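Local coordinates for protein proto-oncogene vav (Homo sapiens, PDB 6NEW) that probably acts as a guanine nucleotide exchange factor for Rac-type GTPases, joining a catalytic DH domain to a PH domain and a zinc-binding C1 domain, at residues D39-C44 and Q187-H192; T51-T56 and H95-M100; A213-E218 and Q379-G384. All blocks are in the same frame, centred on the assembly; numbering follows the deposited sequence.

Contact 1. Residues D39-C44 and Q187-H192; sequences DKRCCC and QELVKH
Lys40 lies over one face of the His192 imidazole, its CB 3.7 Å from the ring centroid and 11° off the ring normal, a CH-pi contact within the all-helical DH (RhoGEF) domain. Here helix 37-71 runs antiparallel to the last turns of helix 182-191, the axes of the two segments 8.8 Å apart at 157°. Beyond CG the lysine chain is extended and travels on across the ring, so that CD comes 3.6 Å from His192 NE2 before the chain runs on past the ring. Lys191 CG lies more loosely above the opposite face, toward the rim. Cys44 SG meets the same ring at its edge, in plane, and also packs against Glu188 CG at 3.7 Å. One turn back on the other flank, Leu189 pushes CD1 toward the backbone of helix 37-71, where it touches Arg41 CG and Cys44 CB; Leu45 and Ile48 of that helix extend this apolar patch. Arg41 uses its aliphatic base here, while its guanidinium reaches a salt bridge with Glu198 on helix 196-235. Arg41 CB rests 3.6 Å from His192 O.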
loop_
_atom_site.group_PDB
_atom_site.type_symbol
_atom_site.label_atom_id
_atom_site.label_comp_id
_atom_site.label_asym_id
_atom_site.label_seq_id
_atom_site.Cartn_x
_atom_site.Cartn_y
_atom_site.Cartn_z
ATOM N N ASP A 39 23.461 0.687 29.237
ATOM C CA ASP A 39 22.283 1.054 30.027
ATOM C C ASP A 39 21.126 1.522 29.140
ATOM O O ASP A 39 19.988 1.153 29.414
ATOM C CB ASP A 39 22.620 2.092 31.113
ATOM C CG ASP A 39 23.445 1.586 32.290
ATOM O OD1 ASP A 39 23.344 0.374 32.617
ATOM O OD2 ASP A 39 24.149 2.414 32.921
ATOM N N LYS A 40 21.426 2.280 28.057
ATOM C CA LYS A 40 20.444 2.753 27.070
ATOM C C LYS A 40 19.924 1.576 26.244
ATOM O O LYS A 40 18.734 1.521 25.959
ATOM C CB LYS A 40 21.047 3.820 26.143
ATOM C CG LYS A 40 20.832 5.241 26.630
ATOM C CD LYS A 40 21.630 6.236 25.809
ATOM C CE LYS A 40 21.519 7.643 26.353
ATOM N NZ LYS A 40 22.291 8.615 25.535
ATOM N N ARG A 41 20.818 0.633 25.888
ATOM C CA ARG A 41 20.533 -0.584 25.126
ATOM C C ARG A 41 19.616 -1.511 25.926
ATOM O O ARG A 41 18.720 -2.124 25.348
ATOM C CB ARG A 41 21.853 -1.280 24.725
ATOM C CG ARG A 41 21.723 -2.592 23.979
ATOM C CD ARG A 41 22.180 -3.730 24.865
ATOM N NE ARG A 41 21.890 -5.016 24.249
ATOM C CZ ARG A 41 22.046 -6.194 24.836
ATOM N NH1 ARG A 41 22.474 -6.261 26.093
ATOM N NH2 ARG A 41 21.747 -7.308 24.195
ATOM N N CYS A 42 19.823 -1.591 27.248
ATOM C CA CYS A 42 19.001 -2.410 28.138
ATOM C C CYS A 42 17.614 -1.801 28.338
ATOM O O CYS A 42 16.644 -2.543 28.502
ATOM C CB CYS A 42 19.717 -2.670 29.459
ATOM S SG CYS A 42 21.112 -3.819 29.319
ATOM N N CYS A 43 17.512 -0.464 28.260
ATOM C CA CYS A 43 16.238 0.257 28.365
ATOM C C CYS A 43 15.375 0.011 27.117
ATOM O O CYS A 43 14.144 -0.011 27.214
ATOM C CB CYS A 43 16.471 1.748 28.594
ATOM S SG CYS A 43 17.040 2.159 30.264
ATOM N N CYS A 44 16.037 -0.164 25.949
ATOM C CA CYS A 44 15.392 -0.428 24.665
ATOM C C CYS A 44 14.822 -1.825 24.669
ATOM O O CYS A 44 13.689 -2.008 24.231
ATOM C CB CYS A 44 16.357 -0.211 23.502
ATOM S SG CYS A 44 16.833 1.517 23.253
ATOM N N GLN A 187 15.250 0.561 15.623
ATOM C CA GLN A 187 16.168 1.617 15.171
ATOM C C GLN A 187 17.023 2.132 16.348
ATOM O O GLN A 187 18.227 2.364 16.198
ATOM C CB GLN A 187 15.397 2.773 14.490
ATOM C CG GLN A 187 16.288 3.708 13.668
ATOM C CD GLN A 187 15.534 4.841 13.017
ATOM O OE1 GLN A 187 14.712 4.641 12.117
ATOM N NE2 GLN A 187 15.850 6.067 13.409
ATOM N N GLU A 188 16.390 2.255 17.521
ATOM C CA GLU A 188 17.002 2.736 18.751
ATOM C C GLU A 188 17.920 1.683 19.353
ATOM O O GLU A 188 19.022 2.011 19.779
ATOM C CB GLU A 188 15.914 3.185 19.746
ATOM C CG GLU A 188 16.397 4.203 20.770
ATOM C CD GLU A 188 16.751 5.605 20.300
ATOM O OE1 GLU A 188 16.424 5.970 19.145
ATOM O OE2 GLU A 188 17.335 6.356 21.115
ATOM N N LEU A 189 17.479 0.421 19.362
ATOM C CA LEU A 189 18.267 -0.686 19.883
ATOM C C LEU A 189 19.561 -0.883 19.062
ATOM O O LEU A 189 20.617 -1.136 19.646
ATOM C CB LEU A 189 17.415 -1.964 19.940
ATOM C CG LEU A 189 18.076 -3.226 20.497
ATOM C CD1 LEU A 189 18.494 -3.054 21.956
ATOM C CD2 LEU A 189 17.173 -4.417 20.336
ATOM N N VAL A 190 19.481 -0.716 17.725
ATOM C CA VAL A 190 20.614 -0.802 16.795
ATOM C C VAL A 190 21.608 0.328 17.117
ATOM O O VAL A 190 22.803 0.064 17.259
ATOM C CB VAL A 190 20.142 -0.793 15.309
ATOM C CG1 VAL A 190 21.267 -0.417 14.348
ATOM C CG2 VAL A 190 19.547 -2.139 14.917
ATOM N N LYS A 191 21.088 1.562 17.287
ATOM C CA LYS A 191 21.812 2.792 17.629
ATOM C C LYS A 191 22.679 2.645 18.907
ATOM O O LYS A 191 23.713 3.304 19.006
ATOM C CB LYS A 191 20.785 3.933 17.781
ATOM C CG LYS A 191 21.327 5.347 17.976
ATOM C CD LYS A 191 20.163 6.311 18.161
ATOM C CE LYS A 191 20.589 7.731 18.423
ATOM N NZ LYS A 191 19.409 8.605 18.647
ATOM N N HIS A 192 22.278 1.763 19.852
ATOM C CA HIS A 192 22.981 1.547 21.119
ATOM C C HIS A 192 23.703 0.199 21.254
ATOM O O HIS A 192 24.280 -0.052 22.311
ATOM C CB HIS A 192 22.034 1.761 22.318
ATOM C CG HIS A 192 21.449 3.137 22.390
ATOM N ND1 HIS A 192 20.098 3.333 22.617
ATOM C CD2 HIS A 192 22.046 4.345 22.245
ATOM C CE1 HIS A 192 19.920 4.645 22.613
ATOM N NE2 HIS A 192 21.061 5.295 22.386
#

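Contact 2. Residues T51-T56 and H95-M100; sequences TEEKYT and HFLKEM
Glu52 of helix 37-71 packs on Phe96, Leu97 and Met100 of helix 86-105, the helices being antiparallel members of the DH-domain bundle with segment axes 10.2 Å apart at 157°. Its CB meets the Met100 methyl, CE, at 3.7 Å. CG, placed anti to the backbone N (chi1 -166°), touches Leu97 CD1 at 3.9 Å and the same methionine methyl. A bend at chi2 then turns the carboxylate toward Phe96: CD lies in the plane of the ring at its edge, and OE2 is 3.4 Å from Phe96 CD2. Carboxylate and ring planes stand 89° apart, an edge-on approach that is probably favourable, since the ring hydrogens are slightly positive. The buried oxygens have stronger partners outside the two segments: OE2 bonds to His93 ND1, and OE1 is hydrogen-bonded to Tyr182 OH and forms a salt bridge with Arg178. With an alanine here the CG-to-carboxylate arm is gone, which would probably leave Arg178, His93 and Tyr182 without their acidic partner and open a gap beside Leu97 CD1. Leu97 slots between neighbouring turns, CD1 also touching Glu53 CG and CD2 lying 4.0 Å from Thr56 CB. The threonine hydroxyl turns back on its own helix, where Thr56 OG1 donates to Glu52 O at 2.9 Å, from the face of the carbonyl plane opposite to that used by Thr56 N.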
loop_
_atom_site.group_PDB
_atom_site.type_symbol
_atom_site.label_atom_id
_atom_site.label_comp_id
_atom_site.label_asym_id
_atom_site.label_seq_id
_atom_site.Cartn_x
_atom_site.Cartn_y
_atom_site.Cartn_z
ATOM N N THR A 51 6.197 -3.269 26.050
ATOM C CA THR A 51 5.195 -2.816 25.075
ATOM C C THR A 51 4.529 -4.012 24.397
ATOM O O THR A 51 3.329 -3.960 24.159
ATOM C CB THR A 51 5.735 -1.779 24.091
ATOM O OG1 THR A 51 6.831 -2.329 23.364
ATOM C CG2 THR A 51 6.107 -0.455 24.764
ATOM N N GLU A 52 5.287 -5.102 24.146
ATOM C CA GLU A 52 4.754 -6.330 23.559
ATOM C C GLU A 52 3.819 -7.040 24.530
ATOM O O GLU A 52 2.829 -7.621 24.082
ATOM C CB GLU A 52 5.868 -7.274 23.090
ATOM C CG GLU A 52 5.386 -8.398 22.174
ATOM C CD GLU A 52 4.702 -7.985 20.877
ATOM O OE1 GLU A 52 5.123 -6.971 20.273
ATOM O OE2 GLU A 52 3.760 -8.692 20.451
ATOM N N GLU A 53 4.128 -6.985 25.857
ATOM C CA GLU A 53 3.298 -7.563 26.922
ATOM C C GLU A 53 1.970 -6.810 26.973
ATOM O O GLU A 53 0.920 -7.443 26.959
ATOM C CB GLU A 53 3.995 -7.457 28.293
ATOM C CG GLU A 53 5.094 -8.480 28.538
ATOM C CD GLU A 53 5.974 -8.189 29.742
ATOM O OE1 GLU A 53 5.627 -7.285 30.539
ATOM O OE2 GLU A 53 7.025 -8.856 29.878
ATOM N N LYS A 54 2.026 -5.462 27.014
ATOM C CA LYS A 54 0.858 -4.585 27.055
ATOM C C LYS A 54 0.036 -4.682 25.751
ATOM O O LYS A 54 -1.200 -4.613 25.796
ATOM C CB LYS A 54 1.288 -3.134 27.350
ATOM C CG LYS A 54 0.162 -2.089 27.399
ATOM C CD LYS A 54 -0.761 -2.243 28.606
ATOM C CE LYS A 54 -2.167 -1.787 28.307
ATOM N NZ LYS A 54 -3.044 -1.884 29.506
ATOM N N TYR A 55 0.725 -4.870 24.601
ATOM C CA TYR A 55 0.074 -4.993 23.308
ATOM C C TYR A 55 -0.691 -6.304 23.194
ATOM O O TYR A 55 -1.861 -6.275 22.826
ATOM C CB TYR A 55 1.049 -4.787 22.126
ATOM C CG TYR A 55 0.363 -4.974 20.793
ATOM C CD1 TYR A 55 -0.653 -4.113 20.386
ATOM C CD2 TYR A 55 0.628 -6.086 20.004
ATOM C CE1 TYR A 55 -1.367 -4.340 19.213
ATOM C CE2 TYR A 55 -0.059 -6.308 18.811
ATOM C CZ TYR A 55 -1.059 -5.432 18.423
ATOM O OH TYR A 55 -1.755 -5.637 17.259
ATOM N N THR A 56 -0.045 -7.438 23.528
ATOM C CA THR A 56 -0.649 -8.777 23.503
ATOM C C THR A 56 -1.843 -8.849 24.476
ATOM O O THR A 56 -2.811 -9.564 24.208
ATOM C CB THR A 56 0.427 -9.845 23.726
ATOM O OG1 THR A 56 1.374 -9.745 22.670
ATOM C CG2 THR A 56 -0.119 -11.271 23.756
ATOM N N HIS A 95 2.456 -16.224 20.650
ATOM C CA HIS A 95 3.636 -17.023 20.335
ATOM C C HIS A 95 4.883 -16.161 20.178
ATOM O O HIS A 95 5.963 -16.574 20.607
ATOM C CB HIS A 95 3.403 -17.877 19.076
ATOM C CG HIS A 95 2.158 -18.706 19.110
ATOM N ND1 HIS A 95 1.824 -19.462 20.222
ATOM C CD2 HIS A 95 1.218 -18.893 18.154
ATOM C CE1 HIS A 95 0.679 -20.053 19.922
ATOM N NE2 HIS A 95 0.271 -19.737 18.690
ATOM N N PHE A 96 4.727 -14.966 19.563
ATOM C CA PHE A 96 5.805 -14.002 19.327
ATOM C C PHE A 96 6.381 -13.536 20.651
ATOM O O PHE A 96 7.601 -13.537 20.808
ATOM C CB PHE A 96 5.312 -12.806 18.478
ATOM C CG PHE A 96 6.321 -11.704 18.233
ATOM C CD1 PHE A 96 7.495 -11.954 17.525
ATOM C CD2 PHE A 96 6.085 -10.410 18.685
ATOM C CE1 PHE A 96 8.423 -10.937 17.299
ATOM C CE2 PHE A 96 7.015 -9.393 18.458
ATOM C CZ PHE A 96 8.173 -9.661 17.757
ATOM N N LEU A 97 5.499 -13.210 21.618
ATOM C CA LEU A 97 5.860 -12.755 22.964
ATOM C C LEU A 97 6.676 -13.814 23.712
ATOM O O LEU A 97 7.669 -13.459 24.345
ATOM C CB LEU A 97 4.595 -12.350 23.759
ATOM C CG LEU A 97 4.733 -11.877 25.220
ATOM C CD1 LEU A 97 5.645 -10.681 25.344
ATOM C CD2 LEU A 97 3.392 -11.476 25.775
ATOM N N LYS A 98 6.291 -15.108 23.582
ATOM C CA LYS A 98 6.953 -16.246 24.221
ATOM C C LYS A 98 8.362 -16.461 23.680
ATOM O O LYS A 98 9.300 -16.576 24.473
ATOM C CB LYS A 98 6.113 -17.530 24.090
ATOM N N GLU A 99 8.516 -16.485 22.340
ATOM C CA GLU A 99 9.802 -16.680 21.656
ATOM C C GLU A 99 10.733 -15.490 21.844
ATOM O O GLU A 99 11.953 -15.656 21.759
ATOM C CB GLU A 99 9.600 -16.974 20.162
ATOM C CG GLU A 99 8.998 -18.340 19.893
ATOM C CD GLU A 99 9.081 -18.795 18.450
ATOM O OE1 GLU A 99 10.212 -19.026 17.963
ATOM O OE2 GLU A 99 8.013 -18.961 17.820
ATOM N N MET A 100 10.158 -14.289 22.097
ATOM C CA MET A 100 10.905 -13.057 22.358
ATOM C C MET A 100 11.443 -13.122 23.787
ATOM O O MET A 100 12.625 -12.852 23.990
ATOM C CB MET A 100 10.021 -11.810 22.164
ATOM C CG MET A 100 10.748 -10.498 22.434
ATOM S SD MET A 100 9.680 -9.048 22.602
ATOM C CE MET A 100 8.719 -9.534 23.953
#

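Contact 3. Residues A213-E218 and Q379-G384; sequences AQCVNE and QMLLRG
Arg383 and Cys215 come together through matching first torsions: chi1 of -67° sets Arg383 CG, and chi1 of -72° sets Cys215 SG, each anti to its own carbonyl carbon, and the two atoms meet at 3.5 Å. A bend at chi2 then carries the arginine along the side of helix 196-235 to Gln214. There the amide oxygen sits above one face of the guanidinium, toward its rim, with Gln214 OE1 3.2 Å from Arg383 NH1. The amide and guanidinium planes are inclined at 46°, and the oxygen lies over the group instead of facing its N-H bonds, so the angle is too poor for a hydrogen bond, and the contact is a close polar approach over the face. The guanidinium finds its charged partner one turn earlier on the same helix, where Asp211 makes a salt bridge to NH2 and also accepts from the backbone N of Leu381. The contact joins two domains: residues 213-218 lie on the long last helix of the DH domain, which continues toward the PH domain, and the irregular segment 379-384 is a loop of the C1 zinc finger between strands 364-367 and 389-392. Leu381 packs its CD1 on Cys215 SG at 3.5 Å, while its carbonyl O bonds to NE2 of His400, a zinc ligand; the leucine therefore links the helix surface to the second shell of that metal site. On the other flank of Arg383, Glu218 lays its CG 3.5 Å from Arg383 CB, and its carboxylate turns to a salt bridge with Arg221. The chain continues into Gly384, where the backbone conformation would press any CB against the preceding carbonyl O, so glycine suits the place; Gly384 N approaches Glu218 CB at 3.8 Å.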
loop_
_atom_site.group_PDB
_atom_site.type_symbol
_atom_site.label_atom_id
_atom_site.label_comp_id
_atom_site.label_asym_id
_atom_site.label_seq_id
_atom_site.Cartn_x
_atom_site.Cartn_y
_atom_site.Cartn_z
ATOM N N ALA A 213 6.610 -2.639 7.516
ATOM C CA ALA A 213 5.956 -1.340 7.661
ATOM C C ALA A 213 5.547 -0.796 6.275
ATOM O O ALA A 213 4.420 -0.326 6.126
ATOM C CB ALA A 213 6.893 -0.362 8.368
ATOM N N GLN A 214 6.444 -0.911 5.257
ATOM C CA GLN A 214 6.207 -0.472 3.885
ATOM C C GLN A 214 5.082 -1.263 3.227
ATOM O O GLN A 214 4.234 -0.638 2.597
ATOM C CB GLN A 214 7.482 -0.557 3.041
ATOM C CG GLN A 214 8.514 0.496 3.377
ATOM C CD GLN A 214 9.765 0.331 2.547
ATOM O OE1 GLN A 214 9.721 0.327 1.306
ATOM N NE2 GLN A 214 10.915 0.221 3.212
ATOM N N CYS A 215 5.055 -2.621 3.390
ATOM C CA CYS A 215 4.012 -3.516 2.851
ATOM C C CYS A 215 2.631 -3.093 3.298
ATOM O O CYS A 215 1.742 -2.962 2.460
ATOM C CB CYS A 215 4.274 -4.965 3.234
ATOM S SG CYS A 215 5.659 -5.721 2.365
ATOM N N VAL A 216 2.468 -2.878 4.621
ATOM C CA VAL A 216 1.244 -2.448 5.305
ATOM C C VAL A 216 0.757 -1.110 4.748
ATOM O O VAL A 216 -0.427 -0.964 4.441
ATOM C CB VAL A 216 1.463 -2.434 6.849
ATOM C CG1 VAL A 216 0.346 -1.705 7.585
ATOM C CG2 VAL A 216 1.611 -3.853 7.378
ATOM N N ASN A 217 1.679 -0.169 4.555
ATOM C CA ASN A 217 1.368 1.144 3.996
ATOM C C ASN A 217 0.967 1.062 2.519
ATOM O O ASN A 217 0.033 1.763 2.110
ATOM C CB ASN A 217 2.532 2.100 4.216
ATOM C CG ASN A 217 2.689 2.494 5.660
ATOM O OD1 ASN A 217 1.732 2.918 6.316
ATOM N ND2 ASN A 217 3.900 2.390 6.185
ATOM N N GLU A 218 1.637 0.169 1.738
ATOM C CA GLU A 218 1.348 -0.020 0.317
ATOM C C GLU A 218 0.021 -0.713 0.103
ATOM O O GLU A 218 -0.656 -0.427 -0.882
ATOM C CB GLU A 218 2.487 -0.732 -0.425
ATOM C CG GLU A 218 3.777 0.071 -0.575
ATOM C CD GLU A 218 3.664 1.563 -0.818
ATOM O OE1 GLU A 218 3.007 1.961 -1.804
ATOM O OE2 GLU A 218 4.253 2.337 -0.030
ATOM N N GLN A 379 15.948 -9.071 -2.125
ATOM C CA GLN A 379 15.339 -10.104 -1.262
ATOM C C GLN A 379 14.238 -9.540 -0.354
ATOM O O GLN A 379 13.682 -10.284 0.466
ATOM C CB GLN A 379 16.379 -10.927 -0.454
ATOM C CG GLN A 379 17.703 -11.282 -1.177
ATOM C CD GLN A 379 17.553 -12.086 -2.446
ATOM O OE1 GLN A 379 16.749 -13.025 -2.536
ATOM N NE2 GLN A 379 18.350 -11.746 -3.450
ATOM N N MET A 380 13.884 -8.245 -0.520
ATOM C CA MET A 380 12.783 -7.634 0.218
ATOM C C MET A 380 11.482 -7.902 -0.540
ATOM O O MET A 380 11.492 -8.152 -1.746
ATOM C CB MET A 380 12.989 -6.128 0.458
ATOM C CG MET A 380 14.203 -5.784 1.327
ATOM S SD MET A 380 14.313 -6.704 2.892
ATOM C CE MET A 380 16.091 -6.919 2.990
ATOM N N LEU A 381 10.376 -7.910 0.187
ATOM C CA LEU A 381 9.041 -8.188 -0.327
ATOM C C LEU A 381 8.585 -7.216 -1.391
ATOM O O LEU A 381 8.876 -6.026 -1.292
ATOM C CB LEU A 381 8.023 -8.100 0.832
ATOM C CG LEU A 381 7.975 -9.237 1.827
ATOM C CD1 LEU A 381 7.203 -8.833 3.062
ATOM C CD2 LEU A 381 7.337 -10.448 1.224
ATOM N N LEU A 382 7.771 -7.709 -2.341
ATOM C CA LEU A 382 7.097 -6.869 -3.312
ATOM C C LEU A 382 5.847 -6.372 -2.576
ATOM O O LEU A 382 5.091 -7.167 -2.038
ATOM C CB LEU A 382 6.804 -7.621 -4.616
ATOM C CG LEU A 382 7.944 -7.479 -5.604
ATOM C CD1 LEU A 382 8.104 -8.685 -6.440
ATOM C CD2 LEU A 382 7.765 -6.288 -6.471
ATOM N N ARG A 383 5.728 -5.053 -2.439
ATOM C CA ARG A 383 4.741 -4.352 -1.618
ATOM C C ARG A 383 3.411 -4.011 -2.260
ATOM O O ARG A 383 3.371 -3.390 -3.318
ATOM C CB ARG A 383 5.357 -3.061 -1.077
ATOM C CG ARG A 383 6.468 -3.293 -0.088
ATOM C CD ARG A 383 7.656 -2.449 -0.435
ATOM N NE ARG A 383 8.874 -2.970 0.178
ATOM C CZ ARG A 383 10.094 -2.573 -0.157
ATOM N NH1 ARG A 383 10.267 -1.647 -1.089
ATOM N NH2 ARG A 383 11.154 -3.100 0.442
ATOM N N GLY A 384 2.338 -4.331 -1.540
ATOM C CA GLY A 384 0.977 -4.036 -1.947
ATOM C C GLY A 384 0.187 -5.223 -2.436
ATOM O O GLY A 384 0.598 -6.375 -2.272
#

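Contacts 1 and 2 both use helix 37-71 and lie on the same side of the chain's centre, their centres about 18 Å apart; in sequence, contact 2 is nested within the loop that contact 1 closes. Contact 3 follows in series, bringing the C1 domain, which follows the PH domain in sequence, back onto the DH helix. Its centre is about 26 Å from that of contact 1 and about 23 Å from that of contact 2, and none of the three touches another. Helices 182-191 and 196-235, consecutive in the chain, connect contact 1 with contact 3. Contact 3 is also close to metal, the Arg383 side chain being about 6 Å from a zinc ion.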